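Local atomic coordinates of enolase from the environmental genome shotgun sequencing of the Sargasso Sea (PDB entry 2QGY), a protein that is of unknown function but belongs to the enolase superfamily and binds magnesium, so it probably abstracts a proton alpha to a carboxylate of its substrate. Residues Met246-Glu252 against Ala268-Pro274; Leu197-Val203 against Pro222-Pro228; Ser293-Ile299 against Ile321-Glu325; Asp230-Ile234 against Gln254-His259. All coordinates share one frame; numbering follows the deposited sequence.

Contact 1 (Met246-Glu252 against Ala268-Pro274); sequences MKVVTGE and AADIFNP. With MG (magnesium ion), chain C.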
# COMPACT_ATOMS: atom_id res chain seq x y z
N MET A 246 -22.52 16.61 -10.58
CA MET A 246 -21.19 16.99 -10.98
C MET A 246 -20.32 15.72 -11.12
O MET A 246 -20.48 14.77 -10.36
CB MET A 246 -20.59 17.98 -9.96
CG MET A 246 -21.20 19.44 -9.98
SD MET A 246 -20.66 20.50 -8.61
CE MET A 246 -21.08 19.54 -7.22
N LYS A 247 -19.41 15.70 -12.09
CA LYS A 247 -18.58 14.51 -12.26
C LYS A 247 -17.64 14.28 -11.08
O LYS A 247 -16.94 15.21 -10.65
CB LYS A 247 -17.77 14.62 -13.53
CG LYS A 247 -18.64 14.60 -14.78
CD LYS A 247 -17.81 14.83 -16.03
CE LYS A 247 -18.73 15.04 -17.24
NZ LYS A 247 -19.75 13.97 -17.37
N VAL A 248 -17.61 13.04 -10.57
CA VAL A 248 -16.77 12.69 -9.43
C VAL A 248 -15.49 11.93 -9.92
O VAL A 248 -15.57 11.01 -10.73
CB VAL A 248 -17.57 11.88 -8.35
CG1 VAL A 248 -16.68 11.32 -7.21
CG2 VAL A 248 -18.73 12.73 -7.74
N VAL A 249 -14.34 12.35 -9.41
CA VAL A 249 -13.05 11.78 -9.79
C VAL A 249 -12.39 11.15 -8.56
O VAL A 249 -12.34 11.77 -7.52
CB VAL A 249 -12.10 12.86 -10.34
CG1 VAL A 249 -10.77 12.18 -10.84
CG2 VAL A 249 -12.74 13.59 -11.56
N THR A 250 -11.86 9.93 -8.68
CA THR A 250 -11.15 9.32 -7.54
C THR A 250 -10.11 8.38 -8.13
O THR A 250 -10.24 8.01 -9.29
CB THR A 250 -12.10 8.51 -6.59
OG1 THR A 250 -11.38 8.07 -5.41
CG2 THR A 250 -12.71 7.32 -7.28
N GLY A 251 -9.10 8.00 -7.34
CA GLY A 251 -8.22 6.93 -7.78
C GLY A 251 -6.75 7.24 -7.56
O GLY A 251 -5.96 6.33 -7.40
N GLU A 252 -6.40 8.52 -7.53
CA GLU A 252 -4.99 8.93 -7.40
C GLU A 252 -4.23 8.31 -6.22
O GLU A 252 -3.02 8.10 -6.32
CB GLU A 252 -4.88 10.45 -7.38
CG GLU A 252 -5.42 11.12 -6.16
CD GLU A 252 -5.02 12.59 -6.13
OE1 GLU A 252 -5.62 13.34 -6.89
OE2 GLU A 252 -4.07 12.97 -5.40
N ALA A 268 -19.29 4.17 -8.52
CA ALA A 268 -18.87 5.08 -7.48
C ALA A 268 -18.19 6.36 -7.99
O ALA A 268 -17.92 7.28 -7.20
CB ALA A 268 -17.97 4.36 -6.45
N ALA A 269 -17.95 6.45 -9.28
CA ALA A 269 -17.24 7.58 -9.85
C ALA A 269 -17.48 7.70 -11.33
O ALA A 269 -17.90 6.76 -11.99
CB ALA A 269 -15.73 7.49 -9.56
N ASP A 270 -17.20 8.89 -11.85
CA ASP A 270 -17.38 9.19 -13.27
C ASP A 270 -16.05 9.10 -14.03
O ASP A 270 -16.02 8.82 -15.23
CB ASP A 270 -17.96 10.60 -13.37
CG ASP A 270 -19.32 10.71 -12.68
OD1 ASP A 270 -20.24 10.07 -13.22
OD2 ASP A 270 -19.49 11.36 -11.62
N ILE A 271 -14.95 9.36 -13.31
CA ILE A 271 -13.60 9.41 -13.90
C ILE A 271 -12.64 8.82 -12.88
O ILE A 271 -12.76 9.09 -11.70
CB ILE A 271 -13.17 10.90 -14.18
CG1 ILE A 271 -14.15 11.60 -15.15
CG2 ILE A 271 -11.70 10.98 -14.70
CD1 ILE A 271 -14.01 13.15 -15.18
N PHE A 272 -11.68 8.02 -13.32
CA PHE A 272 -10.65 7.55 -12.40
C PHE A 272 -9.34 8.29 -12.70
O PHE A 272 -9.03 8.53 -13.86
CB PHE A 272 -10.37 6.06 -12.63
CG PHE A 272 -11.54 5.14 -12.36
CD1 PHE A 272 -12.54 5.48 -11.43
CD2 PHE A 272 -11.63 3.93 -13.02
CE1 PHE A 272 -13.61 4.58 -11.18
CE2 PHE A 272 -12.69 3.02 -12.75
CZ PHE A 272 -13.65 3.36 -11.84
N ASN A 273 -8.57 8.63 -11.67
CA ASN A 273 -7.29 9.31 -11.89
C ASN A 273 -6.13 8.59 -11.15
O ASN A 273 -5.41 9.21 -10.41
CB ASN A 273 -7.39 10.81 -11.52
CG ASN A 273 -7.53 11.04 -10.01
OD1 ASN A 273 -8.04 10.20 -9.28
ND2 ASN A 273 -7.01 12.18 -9.53
N PRO A 274 -5.93 7.29 -11.41
CA PRO A 274 -4.75 6.64 -10.82
C PRO A 274 -3.51 7.39 -11.35
O PRO A 274 -3.54 7.95 -12.47
CB PRO A 274 -4.78 5.22 -11.41
CG PRO A 274 -5.52 5.36 -12.72
CD PRO A 274 -6.62 6.41 -12.38
MG MG C . -5.97 15.24 -6.65
O HOH W 1 -21.79 12.53 -10.57
O HOH W 2 -4.52 15.57 -5.29
O HOH W 3 -7.08 14.81 -4.97
O HOH W 4 -4.52 16.18 -7.92
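Val-249 lays its CG1 methyl against the carboxamide of Asn-273, 3.5 Å from CG, while CG2 rests on Ile-271, 3.8 Å from CB. These are neighbouring parallel strands of the C-terminal barrel, strands 248-250 and 271-272 of a beta-alpha-beta unit whose connecting helix is 257-265. The Val-249 chi1 of -176° sends CG1 toward Asn-273 and leaves CG2 for Ile-271, both on the face of the sheet that Trp-224 also lines. On the other face Thr-250 CG2 meets Ala-269 CB, and Phe-272 packs on helix 257-265. At the start of the pair Asp-270 reaches back to the neighbouring backbone: its OD2 takes the N-H of Val-248 at 2.7 Å through the anti lone pair, while Val-248 O accepts from both Asp-270 N and Ile-271 N. The other oxygen of Asp-270 forms a salt bridge with Lys-241. At the far end Asn-273 holds a metal ligand by two bonds. Its OD1 accepts from Glu-252 N, which lies well above the amide plane, and its ND2 donates to Glu-252 OE1 at 3.2 Å, carboxylate and amide being turned 56° apart. That same OE1 binds the magnesium ion at 1.9 Å, and Glu-252 OE2 accepts a hydrogen bond from a water bound to the same ion.

Contact 2 (Leu197-Val203 against Pro222-Pro228); sequences LMLDLAV and PYWIEEP. With MG (magnesium ion), chain C.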
# COMPACT_ATOMS: atom_id res chain seq x y z
N LEU A 197 -13.04 24.12 -15.53
CA LEU A 197 -12.48 24.44 -14.24
C LEU A 197 -12.69 23.22 -13.35
O LEU A 197 -13.81 22.91 -12.93
CB LEU A 197 -13.11 25.69 -13.62
CG LEU A 197 -12.68 26.09 -12.21
CD1 LEU A 197 -11.18 26.44 -12.15
CD2 LEU A 197 -13.54 27.27 -11.72
N MET A 198 -11.61 22.51 -13.06
CA MET A 198 -11.72 21.38 -12.12
C MET A 198 -11.35 21.71 -10.69
O MET A 198 -10.51 22.58 -10.42
CB MET A 198 -11.03 20.10 -12.63
CG MET A 198 -10.17 20.10 -13.86
SD MET A 198 -10.51 20.94 -15.43
CE MET A 198 -10.08 19.75 -16.65
N LEU A 199 -12.01 21.04 -9.74
CA LEU A 199 -11.88 21.36 -8.35
C LEU A 199 -11.38 20.13 -7.62
O LEU A 199 -12.02 19.08 -7.64
CB LEU A 199 -13.23 21.83 -7.74
CG LEU A 199 -13.98 23.03 -8.39
CD1 LEU A 199 -15.27 23.37 -7.61
CD2 LEU A 199 -13.09 24.26 -8.52
N ASP A 200 -10.22 20.25 -7.00
CA ASP A 200 -9.67 19.17 -6.22
C ASP A 200 -9.92 19.46 -4.76
O ASP A 200 -9.31 20.35 -4.18
CB ASP A 200 -8.17 18.98 -6.52
CG ASP A 200 -7.63 17.67 -5.95
OD1 ASP A 200 -8.16 17.20 -4.93
OD2 ASP A 200 -6.67 17.12 -6.54
N LEU A 201 -10.87 18.74 -4.17
CA LEU A 201 -11.18 18.93 -2.75
C LEU A 201 -10.19 18.29 -1.78
O LEU A 201 -10.19 18.63 -0.59
CB LEU A 201 -12.59 18.44 -2.41
CG LEU A 201 -13.72 19.01 -3.28
CD1 LEU A 201 -15.10 18.77 -2.62
CD2 LEU A 201 -13.49 20.46 -3.63
N ALA A 202 -9.36 17.37 -2.27
CA ALA A 202 -8.24 16.84 -1.49
C ALA A 202 -8.68 16.15 -0.17
O ALA A 202 -8.01 16.27 0.86
CB ALA A 202 -7.21 17.96 -1.22
N VAL A 203 -9.83 15.47 -0.22
CA VAL A 203 -10.36 14.66 0.89
C VAL A 203 -10.54 15.52 2.16
O VAL A 203 -9.79 15.35 3.12
CB VAL A 203 -9.50 13.40 1.17
CG1 VAL A 203 -10.20 12.48 2.17
CG2 VAL A 203 -9.21 12.64 -0.13
N PRO A 222 -18.45 23.59 -12.24
CA PRO A 222 -17.16 22.89 -12.25
C PRO A 222 -17.14 21.70 -13.22
O PRO A 222 -18.13 20.98 -13.38
CB PRO A 222 -16.98 22.41 -10.80
CG PRO A 222 -18.30 22.50 -10.17
CD PRO A 222 -19.13 23.50 -10.94
N TYR A 223 -16.01 21.52 -13.88
CA TYR A 223 -15.88 20.45 -14.84
C TYR A 223 -15.88 19.09 -14.14
O TYR A 223 -16.42 18.11 -14.68
CB TYR A 223 -14.61 20.66 -15.67
CG TYR A 223 -14.49 19.73 -16.84
CD1 TYR A 223 -15.10 20.03 -18.06
CD2 TYR A 223 -13.74 18.56 -16.75
CE1 TYR A 223 -15.01 19.16 -19.14
CE2 TYR A 223 -13.61 17.69 -17.82
CZ TYR A 223 -14.25 17.99 -19.02
OH TYR A 223 -14.13 17.10 -20.07
N TRP A 224 -15.21 19.04 -12.99
CA TRP A 224 -15.26 17.83 -12.14
C TRP A 224 -14.90 18.15 -10.73
O TRP A 224 -14.39 19.23 -10.45
CB TRP A 224 -14.40 16.68 -12.71
CG TRP A 224 -12.88 16.72 -12.56
CD1 TRP A 224 -12.12 16.95 -11.42
CD2 TRP A 224 -11.95 16.39 -13.59
NE1 TRP A 224 -10.78 16.81 -11.72
CE2 TRP A 224 -10.65 16.49 -13.04
CE3 TRP A 224 -12.10 16.03 -14.94
CZ2 TRP A 224 -9.50 16.22 -13.80
CZ3 TRP A 224 -10.95 15.78 -15.69
CH2 TRP A 224 -9.67 15.87 -15.11
N ILE A 225 -15.21 17.22 -9.83
CA ILE A 225 -14.97 17.37 -8.41
C ILE A 225 -14.10 16.17 -8.04
O ILE A 225 -14.54 15.02 -8.16
CB ILE A 225 -16.30 17.28 -7.59
CG1 ILE A 225 -17.23 18.46 -7.92
CG2 ILE A 225 -16.01 17.29 -6.07
CD1 ILE A 225 -16.64 19.83 -7.69
N GLU A 226 -12.89 16.46 -7.59
CA GLU A 226 -11.91 15.42 -7.38
C GLU A 226 -11.72 15.14 -5.89
O GLU A 226 -11.64 16.08 -5.08
CB GLU A 226 -10.61 15.86 -8.06
CG GLU A 226 -9.47 14.93 -7.85
CD GLU A 226 -8.27 15.29 -8.74
OE1 GLU A 226 -8.46 15.78 -9.88
OE2 GLU A 226 -7.15 15.03 -8.29
N GLU A 227 -11.72 13.85 -5.54
CA GLU A 227 -11.52 13.40 -4.17
C GLU A 227 -12.38 14.16 -3.13
O GLU A 227 -11.87 14.64 -2.13
CB GLU A 227 -10.05 13.45 -3.79
CG GLU A 227 -9.18 12.50 -4.60
CD GLU A 227 -8.13 11.90 -3.74
OE1 GLU A 227 -7.16 12.64 -3.45
OE2 GLU A 227 -8.30 10.72 -3.29
N PRO A 228 -13.72 14.18 -3.32
CA PRO A 228 -14.58 14.85 -2.33
C PRO A 228 -14.58 14.06 -1.02
O PRO A 228 -14.84 14.62 0.05
CB PRO A 228 -15.98 14.85 -2.98
CG PRO A 228 -15.95 13.69 -3.97
CD PRO A 228 -14.48 13.53 -4.41
MG MG C . -5.97 15.24 -6.65
O HOH W 3 -7.08 14.81 -4.97
O HOH W 2 -4.52 15.57 -5.29
O HOH W 4 -4.52 16.18 -7.92
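Asp-200 and Glu-226 meet at the magnesium ion, each giving one oxygen: Asp-200 OD2 and Glu-226 OE2 both bind at 2.0 Å and lie only 2.8 Å from each other, a closeness that the shared cation makes tolerable. Their carboxylate planes are 44° apart. Three waters and Glu-252 complete the shell, and one of those waters donates to both Asp-200 OD1 and Glu-227 OE1, drawing Glu-227 into the second shell. The ligand Glu-226 is held from its other oxygen as well, since OE1 accepts a hydrogen bond from Trp-224 NE1 on its anti lone pair at 3.1 Å and forms a salt bridge with Lys-169. Trp-224 is in turn covered on one face by Met-198, whose CB sits 3.5 Å from the centroid of the five-membered ring in a CH-pi contact. Farther along, the sulfur stands above the six-membered ring at 4.9 Å, a Met-aromatic contact, and CE touches Tyr-223 CD2. Across the sheet from the metal, Leu-199 CD1 touches Pro-222 CB and lies alongside Ile-225 CD1, and Leu-201 CD1 packs on Ile-225 CG2, next to helix 207-217. Backbone bonds such as Glu-226 N to Leu-199 O keep the strands in parallel register. Acidic ligands at the C-terminal ends of adjacent parallel strands are the signature of the enolase-superfamily metal site in its beta/alpha barrel.

Contact 3 (Ser293-Ile299 against Ile321-Glu325); sequences SNNGIFI and IPNSE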
# COMPACT_ATOMS: atom_id res chain seq x y z
N SER A 293 -14.16 2.01 -19.72
CA SER A 293 -14.78 2.41 -20.98
C SER A 293 -16.12 1.70 -21.21
O SER A 293 -17.12 2.34 -21.57
CB SER A 293 -13.83 2.18 -22.15
OG SER A 293 -14.38 2.64 -23.38
N ASN A 294 -16.13 0.39 -20.97
CA ASN A 294 -17.33 -0.45 -21.14
C ASN A 294 -18.43 -0.07 -20.18
O ASN A 294 -19.61 -0.41 -20.38
CB ASN A 294 -16.95 -1.92 -20.95
CG ASN A 294 -16.02 -2.40 -22.04
OD1 ASN A 294 -15.99 -1.81 -23.11
ND2 ASN A 294 -15.23 -3.45 -21.76
N ASN A 295 -18.05 0.68 -19.15
CA ASN A 295 -18.97 1.13 -18.13
C ASN A 295 -19.21 2.63 -18.10
O ASN A 295 -19.73 3.15 -17.12
CB ASN A 295 -18.50 0.58 -16.78
CG ASN A 295 -18.71 -0.91 -16.68
OD1 ASN A 295 -19.80 -1.35 -16.36
ND2 ASN A 295 -17.68 -1.70 -17.01
N GLY A 296 -18.84 3.31 -19.18
CA GLY A 296 -19.09 4.74 -19.32
C GLY A 296 -18.23 5.65 -18.45
O GLY A 296 -18.59 6.81 -18.25
N ILE A 297 -17.09 5.13 -17.99
CA ILE A 297 -16.19 5.86 -17.08
C ILE A 297 -14.93 6.25 -17.86
O ILE A 297 -14.43 5.47 -18.68
CB ILE A 297 -15.85 4.96 -15.86
CG1 ILE A 297 -17.12 4.77 -15.01
CG2 ILE A 297 -14.64 5.55 -15.06
CD1 ILE A 297 -17.02 3.74 -13.90
N PHE A 298 -14.45 7.47 -17.66
CA PHE A 298 -13.25 7.96 -18.34
C PHE A 298 -12.04 7.87 -17.42
O PHE A 298 -12.18 7.73 -16.22
CB PHE A 298 -13.45 9.39 -18.78
CG PHE A 298 -14.46 9.52 -19.90
CD1 PHE A 298 -14.03 9.68 -21.21
CD2 PHE A 298 -15.83 9.44 -19.63
CE1 PHE A 298 -14.96 9.77 -22.24
CE2 PHE A 298 -16.77 9.53 -20.66
CZ PHE A 298 -16.33 9.69 -21.97
N ILE A 299 -10.86 7.95 -18.01
CA ILE A 299 -9.59 7.89 -17.29
C ILE A 299 -8.80 9.18 -17.50
O ILE A 299 -8.55 9.59 -18.62
CB ILE A 299 -8.73 6.71 -17.79
CG1 ILE A 299 -9.47 5.37 -17.65
CG2 ILE A 299 -7.39 6.65 -17.01
CD1 ILE A 299 -9.84 4.96 -16.19
N ILE A 321 -5.98 5.23 -25.73
CA ILE A 321 -7.29 4.76 -25.20
C ILE A 321 -8.46 5.63 -25.69
O ILE A 321 -8.31 6.84 -25.84
CB ILE A 321 -7.30 4.62 -23.65
CG1 ILE A 321 -6.95 5.97 -22.99
CG2 ILE A 321 -6.33 3.54 -23.20
CD1 ILE A 321 -7.28 6.06 -21.49
N PRO A 322 -9.65 5.02 -25.95
CA PRO A 322 -10.78 5.79 -26.46
C PRO A 322 -11.51 6.59 -25.40
O PRO A 322 -12.27 7.51 -25.75
CB PRO A 322 -11.72 4.71 -27.01
CG PRO A 322 -11.45 3.52 -26.19
CD PRO A 322 -9.97 3.59 -25.81
N ASN A 323 -11.26 6.28 -24.12
CA ASN A 323 -11.95 6.96 -23.00
C ASN A 323 -11.02 7.79 -22.09
O ASN A 323 -11.19 7.82 -20.88
CB ASN A 323 -12.75 5.98 -22.14
CG ASN A 323 -11.86 5.00 -21.41
OD1 ASN A 323 -10.83 4.58 -21.94
ND2 ASN A 323 -12.26 4.61 -20.20
N SER A 324 -10.02 8.42 -22.69
CA SER A 324 -9.16 9.33 -21.96
C SER A 324 -9.91 10.64 -21.68
O SER A 324 -10.66 11.13 -22.54
CB SER A 324 -7.91 9.63 -22.77
OG SER A 324 -8.26 10.36 -23.93
N GLU A 325 -9.71 11.18 -20.48
CA GLU A 325 -10.10 12.55 -20.22
C GLU A 325 -8.83 13.37 -20.37
O GLU A 325 -7.79 12.83 -20.74
CB GLU A 325 -10.69 12.72 -18.81
CG GLU A 325 -12.18 12.93 -18.81
CD GLU A 325 -12.59 14.29 -19.37
OE1 GLU A 325 -13.80 14.57 -19.37
OE2 GLU A 325 -11.73 15.09 -19.80
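Asn-323 slots its carboxamide between the end of helix 282-294 and the strand that follows it. Its CG stands between the backbone N and the carbonyl carbon (chi1 66°), and this rotamer swings ND2 onto Ile-297 O at 2.8 Å. The bond is nearly straight, at 164°, and lies in both the amide plane and the carbonyl plane. The same amide lies against Ser-293, whose CB is 3.5 Å from Asn-323 CG, and ND2 makes a further, weak bond to Ser-289 O. Phe-298 sets its ring beside the 323-324 backbone, with CD1 3.4 Å from Asn-323 O and Ser-324 O at the ring edge, while its CB meets Glu-325 CG. Glu-325 OE1 is hydrogen-bonded to Tyr-223 OH. On the buried side Ile-321 likewise places CG1 between the backbone N and the carbonyl carbon, which brings CD1 to 4.0 Å from Ile-299 CB. The backbones join where Ile-299 N donates to Asn-323 O and Glu-325 N donates to Ile-299 O at 2.7 Å, a single bridge about Ile-299 and Ser-324. Gly-296, at positive phi, is the C-prime residue of the Schellman motif that ends the helix as the chain passes into strand 298-299 of the beta/alpha barrel.

Contact 4 (Asp230-Ile234 against Gln254-His259); sequences DGENI and QSGLVH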
# COMPACT_ATOMS: atom_id res chain seq x y z
N ASP A 230 -12.66 10.17 0.88
CA ASP A 230 -11.56 9.22 0.77
C ASP A 230 -11.87 8.15 -0.28
O ASP A 230 -12.97 7.61 -0.30
CB ASP A 230 -11.28 8.55 2.13
CG ASP A 230 -9.92 7.88 2.16
OD1 ASP A 230 -9.79 6.80 1.56
OD2 ASP A 230 -8.99 8.43 2.80
N GLY A 231 -10.89 7.83 -1.13
CA GLY A 231 -11.12 6.90 -2.24
C GLY A 231 -11.46 5.49 -1.78
O GLY A 231 -12.02 4.71 -2.53
N GLU A 232 -11.10 5.16 -0.55
CA GLU A 232 -11.43 3.85 0.01
C GLU A 232 -12.82 3.80 0.63
O GLU A 232 -13.34 2.72 0.90
CB GLU A 232 -10.39 3.39 1.02
CG GLU A 232 -9.07 3.03 0.37
CD GLU A 232 -8.14 2.39 1.36
OE1 GLU A 232 -8.26 1.18 1.62
OE2 GLU A 232 -7.27 3.11 1.87
N ASN A 233 -13.41 4.97 0.87
CA ASN A 233 -14.77 5.02 1.43
C ASN A 233 -15.76 5.01 0.28
O ASN A 233 -16.31 6.05 -0.10
CB ASN A 233 -14.96 6.28 2.29
CG ASN A 233 -16.25 6.21 3.15
OD1 ASN A 233 -17.18 5.47 2.85
ND2 ASN A 233 -16.26 6.94 4.24
N ILE A 234 -15.96 3.83 -0.31
CA ILE A 234 -16.75 3.72 -1.52
C ILE A 234 -18.20 4.10 -1.22
O ILE A 234 -18.88 4.74 -2.05
CB ILE A 234 -16.60 2.31 -2.18
CG1 ILE A 234 -15.11 2.00 -2.44
CG2 ILE A 234 -17.38 2.23 -3.49
CD1 ILE A 234 -14.84 0.67 -3.11
N GLN A 254 -4.92 5.34 -4.81
CA GLN A 254 -5.14 3.90 -4.76
C GLN A 254 -4.44 3.21 -5.93
O GLN A 254 -4.04 3.87 -6.91
CB GLN A 254 -6.64 3.58 -4.73
CG GLN A 254 -7.28 3.82 -3.35
CD GLN A 254 -7.64 5.28 -3.12
OE1 GLN A 254 -8.07 5.97 -4.05
NE2 GLN A 254 -7.46 5.77 -1.87
N SER A 255 -4.22 1.91 -5.81
CA SER A 255 -3.57 1.15 -6.88
C SER A 255 -4.16 -0.24 -6.92
O SER A 255 -4.84 -0.66 -5.98
CB SER A 255 -2.03 1.09 -6.72
OG SER A 255 -1.67 0.50 -5.46
N GLY A 256 -3.89 -0.94 -8.01
CA GLY A 256 -4.34 -2.31 -8.13
C GLY A 256 -5.66 -2.41 -8.87
O GLY A 256 -6.53 -1.53 -8.76
N LEU A 257 -5.85 -3.51 -9.58
CA LEU A 257 -7.09 -3.66 -10.36
C LEU A 257 -8.33 -3.84 -9.49
O LEU A 257 -9.39 -3.36 -9.83
CB LEU A 257 -6.97 -4.86 -11.28
CG LEU A 257 -6.00 -4.74 -12.45
CD1 LEU A 257 -5.83 -6.10 -13.12
CD2 LEU A 257 -6.51 -3.69 -13.45
N VAL A 258 -8.18 -4.53 -8.36
CA VAL A 258 -9.35 -4.94 -7.57
C VAL A 258 -10.13 -3.73 -7.04
O VAL A 258 -11.36 -3.72 -7.18
CB VAL A 258 -8.95 -5.86 -6.40
CG1 VAL A 258 -10.17 -6.22 -5.54
CG2 VAL A 258 -8.28 -7.13 -6.96
N HIS A 259 -9.44 -2.73 -6.48
CA HIS A 259 -10.15 -1.55 -5.97
C HIS A 259 -10.92 -0.88 -7.12
O HIS A 259 -12.09 -0.50 -6.95
CB HIS A 259 -9.18 -0.57 -5.32
CG HIS A 259 -9.81 0.74 -4.93
ND1 HIS A 259 -10.70 0.85 -3.88
CD2 HIS A 259 -9.75 1.95 -5.51
CE1 HIS A 259 -11.09 2.11 -3.79
NE2 HIS A 259 -10.55 2.80 -4.78
O HOH W 5 -8.19 8.86 -1.23
O HOH W 6 -10.43 5.42 -5.30
O HOH W 7 -5.91 4.21 0.06
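The nearest CA atoms, of Gly-231 and Gln-254, are 7.1 Å apart, where a type I turn, Asp-230 to Asn-233, faces the loop leading into helix 257-265. Side chains and waters fill the gap. Gln-254, bent at chi2 (82°), lays its carboxamide against the bare CA of Gly-231, with OE1 3.7 Å from that CA. His-259 comes in beside it, its ring edge turned to Gly-231 O, with CE1 3.0 Å from the oxygen, which lies in the ring plane. The neighbouring NE2 is badly angled for a hydrogen bond to that carbonyl. Gln-254 CG covers one face of the imidazole, and Ile-234 CD1 approaches the ring obliquely at CE1. One water ties the group together: it donates to Gln-254 OE1 at 2.7 Å and to Gly-231 O, and lies 2.7 Å from His-259 NE2 in the plane of the ring. In the beta/alpha barrel these are two successive loops leaving the C-terminal ends of strands 224-226 and 248-250, the first passing into helix 234-243 with Asn-233 as its N-cap. On the other flank a second water accepts from Gly-231 N and Gln-254 NE2, and a third accepts from Gln-254 NE2 while donating to Glu-232 OE2 at 2.5 Å. Asp-230 OD1 accepts from Glu-232 N at 3.0 Å in an Asx turn. Both acids form salt bridges with Arg-97 of the second subunit, and Glu-232 also packs on His-259 of that subunit.

In the fold
All four contacts lie in the C-terminal beta/alpha barrel. Contacts 2, 1 and 3 follow its wall in chain order: strand 197-200 pairs with 224-226, 224-226 with 248-250, 248-250 with 271-272, and 271-272 with 298-299. Contacts 1 and 2, their centres about 9 Å apart, share the magnesium ion, whose three protein ligands come from the C-terminal ends of three successive strands, 197-200, 224-226 and 248-250. Contact 3, about 11 Å from contact 1 between centres, carries the wall onward, and the bond between Tyr-223 and Glu-325 ties it to contact 2. Contact 4 alternates along the chain with contact 1, whose Thr-250 packs on Gly-231, and links two barrel loops at the subunit interface.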